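Local coordinates for protein TrwG component of type IV secretion system (Bartonella birtlesii, PDB 4JF8) that probably serves as the VirB8-like inner-membrane component of a type IV secretion system, this chain being its NTF2-like soluble domain, at residues F122-H127 and Q137-T142; Y145-A150 and L162-T167. All blocks are in the same frame, centred on the assembly; numbering follows the deposited sequence.

Interaction 1. Residues F122-H127 and Q137-T142; sequences FTTQQH and QHQIAT
Gln139 lies across the ring of Phe122. Its CB sits over one face, 3.8 Å from the ring centroid and 21° off the ring normal, offset toward the rim, which makes a CH-pi contact. Beyond CG the glutamine chain runs extended and carries its amide past CE1 and CZ, with the amide and ring planes 46° apart. The phenylalanine is brought under it by a chi1 of 67°, which sets CG between the backbone N and the carbonyl carbon; the CE2 edge of the ring then reaches Ala141, with CE2 3.9 Å from CB of Ala141, while the backbone N of Ala141 lies at the ring edge.

At the end of the amide, OE1 of Gln139 comes within 3.0 Å of OG1 of Thr124, and the two side chains cross at about a right angle. OG1 also rests near CB of Gln137, whose bent chain turns its NE2 away to the carbonyl of Val135. On the other face, Thr123 and His138 lie side by side and point the same way, CG2 of Thr123 being 3.5 Å from ND1 of His138.

Two pairs of backbone bonds hold this register: Phe122 with Gln139, and Thr124 with Gln137. Between them Thr123 and His138 form a non-hydrogen-bonded pair, where CA of Thr123 makes a 3.1 Å C-H contact to O of Gln137. Past Thr124 strand 117-128 continues, and the backbone of Gln126 bonds to Gly134 in the connection. This is the loop end of a twisted antiparallel beta hairpin, strands 117-128 and 137-147, in the curved sheet of the NTF2-like VirB8 fold.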
loop_
_atom_site.group_PDB
_atom_site.type_symbol
_atom_site.label_atom_id
_atom_site.label_comp_id
_atom_site.label_asym_id
_atom_site.label_seq_id
_atom_site.Cartn_x
_atom_site.Cartn_y
_atom_site.Cartn_z
ATOM N N PHE A 122 15.484 -8.232 7.816
ATOM C CA PHE A 122 14.187 -8.079 8.474
ATOM C C PHE A 122 13.985 -9.103 9.543
ATOM O O PHE A 122 14.616 -10.163 9.560
ATOM C CB PHE A 122 13.010 -8.139 7.471
ATOM C CG PHE A 122 12.803 -9.491 6.820
ATOM C CD1 PHE A 122 11.811 -10.344 7.252
ATOM C CD2 PHE A 122 13.609 -9.911 5.769
ATOM C CE1 PHE A 122 11.607 -11.572 6.657
ATOM C CE2 PHE A 122 13.400 -11.135 5.157
ATOM C CZ PHE A 122 12.400 -11.968 5.606
ATOM N N THR A 123 13.093 -8.776 10.470
ATOM C CA THR A 123 12.713 -9.713 11.515
ATOM C C THR A 123 11.262 -10.124 11.338
ATOM O O THR A 123 10.430 -9.368 10.803
ATOM C CB THR A 123 12.890 -9.121 12.917
ATOM O OG1 THR A 123 12.010 -8.000 13.096
ATOM C CG2 THR A 123 14.357 -8.741 13.153
ATOM N N THR A 124 10.952 -11.353 11.718
ATOM C CA THR A 124 9.558 -11.761 11.800
ATOM C C THR A 124 9.308 -12.261 13.213
ATOM O O THR A 124 10.194 -12.751 13.895
ATOM C CB THR A 124 9.210 -12.867 10.805
ATOM O OG1 THR A 124 9.929 -14.069 11.108
ATOM C CG2 THR A 124 9.537 -12.424 9.416
ATOM N N GLN A 125 8.076 -12.132 13.655
ATOM C CA GLN A 125 7.692 -12.652 14.959
ATOM C C GLN A 125 6.216 -13.010 14.912
ATOM O O GLN A 125 5.358 -12.209 14.513
ATOM C CB GLN A 125 7.976 -11.640 16.057
ATOM C CG GLN A 125 7.790 -12.236 17.443
ATOM C CD GLN A 125 8.370 -11.360 18.532
ATOM O OE1 GLN A 125 8.320 -10.132 18.433
ATOM N NE2 GLN A 125 8.931 -11.984 19.553
ATOM N N GLN A 126 5.918 -14.224 15.334
ATOM C CA GLN A 126 4.543 -14.709 15.315
ATOM C C GLN A 126 3.855 -14.402 16.631
ATOM O O GLN A 126 4.403 -14.655 17.713
ATOM C CB GLN A 126 4.513 -16.205 15.043
ATOM C CG GLN A 126 3.100 -16.777 14.925
ATOM C CD GLN A 126 3.075 -18.171 14.379
ATOM O OE1 GLN A 126 3.805 -18.487 13.443
ATOM N NE2 GLN A 126 2.220 -19.010 14.933
ATOM N N HIS A 127 2.675 -13.807 16.533
ATOM C CA HIS A 127 1.830 -13.531 17.684
ATOM C C HIS A 127 0.563 -14.321 17.508
ATOM O O HIS A 127 -0.219 -14.021 16.614
ATOM C CB HIS A 127 1.471 -12.059 17.752
ATOM C CG HIS A 127 2.629 -11.163 18.007
ATOM N ND1 HIS A 127 2.861 -10.608 19.242
ATOM C CD2 HIS A 127 3.621 -10.727 17.200
ATOM C CE1 HIS A 127 3.957 -9.870 19.189
ATOM N NE2 HIS A 127 4.438 -9.927 17.965
ATOM N N GLN A 137 12.629 -13.971 14.605
ATOM C CA GLN A 137 13.474 -14.591 13.584
ATOM C C GLN A 137 14.194 -13.490 12.836
ATOM O O GLN A 137 13.554 -12.621 12.283
ATOM C CB GLN A 137 12.638 -15.383 12.590
ATOM C CG GLN A 137 11.734 -16.433 13.209
ATOM C CD GLN A 137 12.528 -17.516 13.868
ATOM O OE1 GLN A 137 13.354 -18.170 13.226
ATOM N NE2 GLN A 137 12.314 -17.707 15.166
ATOM N N HIS A 138 15.518 -13.526 12.806
ATOM C CA HIS A 138 16.329 -12.556 12.054
ATOM C C HIS A 138 16.661 -13.153 10.711
ATOM O O HIS A 138 17.370 -14.149 10.622
ATOM C CB HIS A 138 17.590 -12.228 12.850
ATOM C CG HIS A 138 17.291 -11.654 14.196
ATOM N ND1 HIS A 138 17.223 -10.297 14.427
ATOM C CD2 HIS A 138 16.997 -12.253 15.372
ATOM C CE1 HIS A 138 16.907 -10.087 15.695
ATOM N NE2 HIS A 138 16.748 -11.256 16.281
ATOM N N GLN A 139 16.131 -12.532 9.661
ATOM C CA GLN A 139 16.185 -13.069 8.313
ATOM C C GLN A 139 16.830 -12.078 7.346
ATOM O O GLN A 139 16.918 -10.880 7.629
ATOM C CB GLN A 139 14.771 -13.389 7.822
ATOM C CG GLN A 139 14.051 -14.437 8.661
ATOM C CD GLN A 139 12.704 -14.836 8.087
ATOM O OE1 GLN A 139 11.669 -14.705 8.737
ATOM N NE2 GLN A 139 12.710 -15.312 6.854
ATOM N N ILE A 140 17.287 -12.609 6.221
ATOM C CA ILE A 140 17.797 -11.818 5.089
ATOM C C ILE A 140 17.093 -12.299 3.844
ATOM O O ILE A 140 17.130 -13.500 3.532
ATOM C CB ILE A 140 19.307 -12.029 4.810
ATOM C CG1 ILE A 140 20.114 -11.769 6.071
ATOM C CG2 ILE A 140 19.787 -11.111 3.689
ATOM C CD1 ILE A 140 20.135 -10.312 6.444
ATOM N N ALA A 141 16.444 -11.380 3.120
ATOM C CA ALA A 141 15.942 -11.685 1.781
ATOM C C ALA A 141 16.984 -11.289 0.759
ATOM O O ALA A 141 17.541 -10.190 0.838
ATOM C CB ALA A 141 14.652 -10.950 1.477
ATOM N N THR A 142 17.238 -12.180 -0.189
ATOM C CA THR A 142 18.132 -11.888 -1.317
ATOM C C THR A 142 17.220 -11.817 -2.518
ATOM O O THR A 142 16.507 -12.782 -2.824
ATOM C CB THR A 142 19.217 -12.978 -1.480
ATOM O OG1 THR A 142 19.987 -13.053 -0.276
ATOM C CG2 THR A 142 20.109 -12.665 -2.650
#

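Interaction 2. Residues Y145-A150 and L162-T167; sequences YTYVGA and LGFQVT
Phe164 packs against both Tyr147 and Tyr145, and the three rings form an aromatic cluster on one face of the sheet. Its edge is turned toward the face of Tyr147 in an offset edge-to-face pair, centroids 5.5 Å apart and planes at 61°. The Tyr145 ring meets it obliquely instead, CD1 of Tyr145 lying 3.7 Å from CE1 of Phe164. With CG opposite the backbone N (chi1 177°), the phenylalanine ring extends beside Tyr147 as far as Tyr145. Leu162 lies alongside Tyr147, its CB 3.7 Å from CD2 of the tyrosine. Helix 42-57 covers this face: Trp48 meets the Phe164 ring, and Asp45 takes both tyrosine hydroxyls, one on each carboxylate oxygen.

Thr146 and Gln165 point to the other face; there CG2 of Thr146 meets CG2 of Thr167, and Val148, just past the strand, touches CG of Gln165. The backbones of Thr146 and Gln165 exchange two hydrogen bonds, each 2.9 Å between N and O. Farther along, N of Val148 reaches O of Gly163 at 2.8 Å, and N of Gly149 reaches O of Leu162 at 3.1 Å; both donors stand above the carbonyl plane. Gly163, at positive phi, brings its CA within 3.1 Å of O of Gly149 in a CA-H...O contact.

At the polar edge a water joins OG1 of Thr167, 2.7 Å away, to O of Tyr145 through a weak bond. Here two neighbouring antiparallel strands, 137-147 and 164-173, run out into loop, their aromatic face packed against a helix, as is characteristic of the alpha+beta layering of NTF2-like domains.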
loop_
_atom_site.group_PDB
_atom_site.type_symbol
_atom_site.label_atom_id
_atom_site.label_comp_id
_atom_site.label_asym_id
_atom_site.label_seq_id
_atom_site.Cartn_x
_atom_site.Cartn_y
_atom_site.Cartn_z
ATOM N N TYR A 145 15.561 -8.174 -9.044
ATOM C CA TYR A 145 14.429 -7.349 -9.492
ATOM C C TYR A 145 14.775 -6.592 -10.747
ATOM O O TYR A 145 15.947 -6.435 -11.093
ATOM C CB TYR A 145 13.947 -6.406 -8.386
ATOM C CG TYR A 145 14.922 -5.317 -8.014
ATOM C CD1 TYR A 145 14.844 -4.057 -8.567
ATOM C CD2 TYR A 145 15.936 -5.557 -7.085
ATOM C CE1 TYR A 145 15.734 -3.046 -8.213
ATOM C CE2 TYR A 145 16.834 -4.567 -6.728
ATOM C CZ TYR A 145 16.722 -3.304 -7.280
ATOM O OH TYR A 145 17.603 -2.303 -6.913
ATOM N N THR A 146 13.745 -6.115 -11.426
ATOM C CA THR A 146 13.878 -5.344 -12.648
ATOM C C THR A 146 12.618 -4.498 -12.778
ATOM O O THR A 146 11.657 -4.661 -12.025
ATOM C CB THR A 146 14.043 -6.275 -13.873
ATOM O OG1 THR A 146 14.467 -5.502 -15.001
ATOM C CG2 THR A 146 12.756 -7.027 -14.187
ATOM N N TYR A 147 12.634 -3.603 -13.747
ATOM C CA TYR A 147 11.448 -2.818 -14.105
ATOM C C TYR A 147 11.169 -3.060 -15.575
ATOM O O TYR A 147 12.033 -2.784 -16.415
ATOM C CB TYR A 147 11.665 -1.329 -13.856
ATOM C CG TYR A 147 11.900 -0.938 -12.412
ATOM C CD1 TYR A 147 13.174 -0.967 -11.849
ATOM C CD2 TYR A 147 10.847 -0.509 -11.622
ATOM C CE1 TYR A 147 13.385 -0.579 -10.547
ATOM C CE2 TYR A 147 11.043 -0.113 -10.314
ATOM C CZ TYR A 147 12.311 -0.148 -9.782
ATOM O OH TYR A 147 12.500 0.303 -8.488
ATOM N N VAL A 148 9.980 -3.557 -15.873
ATOM C CA VAL A 148 9.629 -3.977 -17.232
ATOM C C VAL A 148 8.798 -2.938 -17.982
ATOM O O VAL A 148 8.493 -3.152 -19.151
ATOM C CB VAL A 148 8.934 -5.356 -17.254
ATOM C CG1 VAL A 148 9.809 -6.394 -16.546
ATOM C CG2 VAL A 148 7.531 -5.320 -16.676
ATOM N N GLY A 149 8.465 -1.822 -17.352
ATOM C CA GLY A 149 7.605 -0.811 -17.990
ATOM C C GLY A 149 6.164 -0.885 -17.557
ATOM O O GLY A 149 5.736 -1.812 -16.872
ATOM N N ALA A 150 5.392 0.120 -17.952
ATOM C CA ALA A 150 4.011 0.228 -17.523
ATOM C C ALA A 150 3.209 -0.988 -17.948
ATOM O O ALA A 150 3.265 -1.387 -19.112
ATOM C CB ALA A 150 3.395 1.484 -18.123
ATOM N N LEU A 162 5.637 1.397 -12.809
ATOM C CA LEU A 162 6.915 1.217 -13.472
ATOM C C LEU A 162 7.162 -0.198 -13.922
ATOM O O LEU A 162 8.203 -0.482 -14.526
ATOM C CB LEU A 162 8.036 1.668 -12.545
ATOM C CG LEU A 162 7.920 3.066 -11.939
ATOM C CD1 LEU A 162 9.107 3.318 -11.032
ATOM C CD2 LEU A 162 7.814 4.124 -13.010
ATOM N N GLY A 163 6.255 -1.108 -13.603
ATOM C CA GLY A 163 6.481 -2.513 -13.900
ATOM C C GLY A 163 7.578 -3.119 -13.065
ATOM O O GLY A 163 8.361 -3.930 -13.562
ATOM N N PHE A 164 7.654 -2.740 -11.793
ATOM C CA PHE A 164 8.550 -3.429 -10.878
ATOM C C PHE A 164 8.205 -4.909 -10.839
ATOM O O PHE A 164 7.054 -5.273 -10.690
ATOM C CB PHE A 164 8.409 -2.828 -9.475
ATOM C CG PHE A 164 9.246 -3.517 -8.417
ATOM C CD1 PHE A 164 10.604 -3.254 -8.296
ATOM C CD2 PHE A 164 8.669 -4.397 -7.523
ATOM C CE1 PHE A 164 11.373 -3.863 -7.312
ATOM C CE2 PHE A 164 9.436 -4.999 -6.557
ATOM C CZ PHE A 164 10.776 -4.719 -6.447
ATOM N N GLN A 165 9.223 -5.749 -10.967
ATOM C CA GLN A 165 9.068 -7.197 -10.954
ATOM C C GLN A 165 10.211 -7.829 -10.196
ATOM O O GLN A 165 11.391 -7.607 -10.529
ATOM C CB GLN A 165 9.027 -7.784 -12.364
ATOM C CG GLN A 165 7.818 -7.393 -13.179
ATOM C CD GLN A 165 6.563 -8.098 -12.725
ATOM O OE1 GLN A 165 5.877 -7.682 -11.758
ATOM N NE2 GLN A 165 6.251 -9.166 -13.394
ATOM N N VAL A 166 9.859 -8.615 -9.184
ATOM C CA VAL A 166 10.828 -9.462 -8.497
ATOM C C VAL A 166 11.031 -10.691 -9.370
ATOM O O VAL A 166 10.070 -11.430 -9.670
ATOM C CB VAL A 166 10.356 -9.810 -7.093
ATOM C CG1 VAL A 166 11.212 -10.916 -6.473
ATOM C CG2 VAL A 166 10.349 -8.569 -6.223
ATOM N N THR A 167 12.293 -10.912 -9.765
ATOM C CA THR A 167 12.664 -12.001 -10.673
ATOM C C THR A 167 13.239 -13.197 -9.932
ATOM O O THR A 167 13.291 -14.296 -10.483
ATOM C CB THR A 167 13.697 -11.518 -11.702
ATOM O OG1 THR A 167 14.854 -11.044 -10.994
ATOM C CG2 THR A 167 13.099 -10.413 -12.573
HETATM O O HOH W 1 16.511 -9.181 -12.111
#

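In the fold
From the N terminus, helix 42-57 comes first and later covers the aromatic face of interaction 2; three more helices and strand 101-112 follow before the first contact. Interaction 1 then closes the loop between strands 117-128 and 137-147. The chain runs on along strand 137-147, passes through helix 154-159 and returns as strand 164-173, where interaction 2 closes the second loop. The two loops follow in series, neither nested nor crossed. Their centres lie about 24 Å apart on opposite sides of the chain's centre, at the two ends of the shared strand 137-147, which thus joins both neighbours into one four-stranded antiparallel sheet.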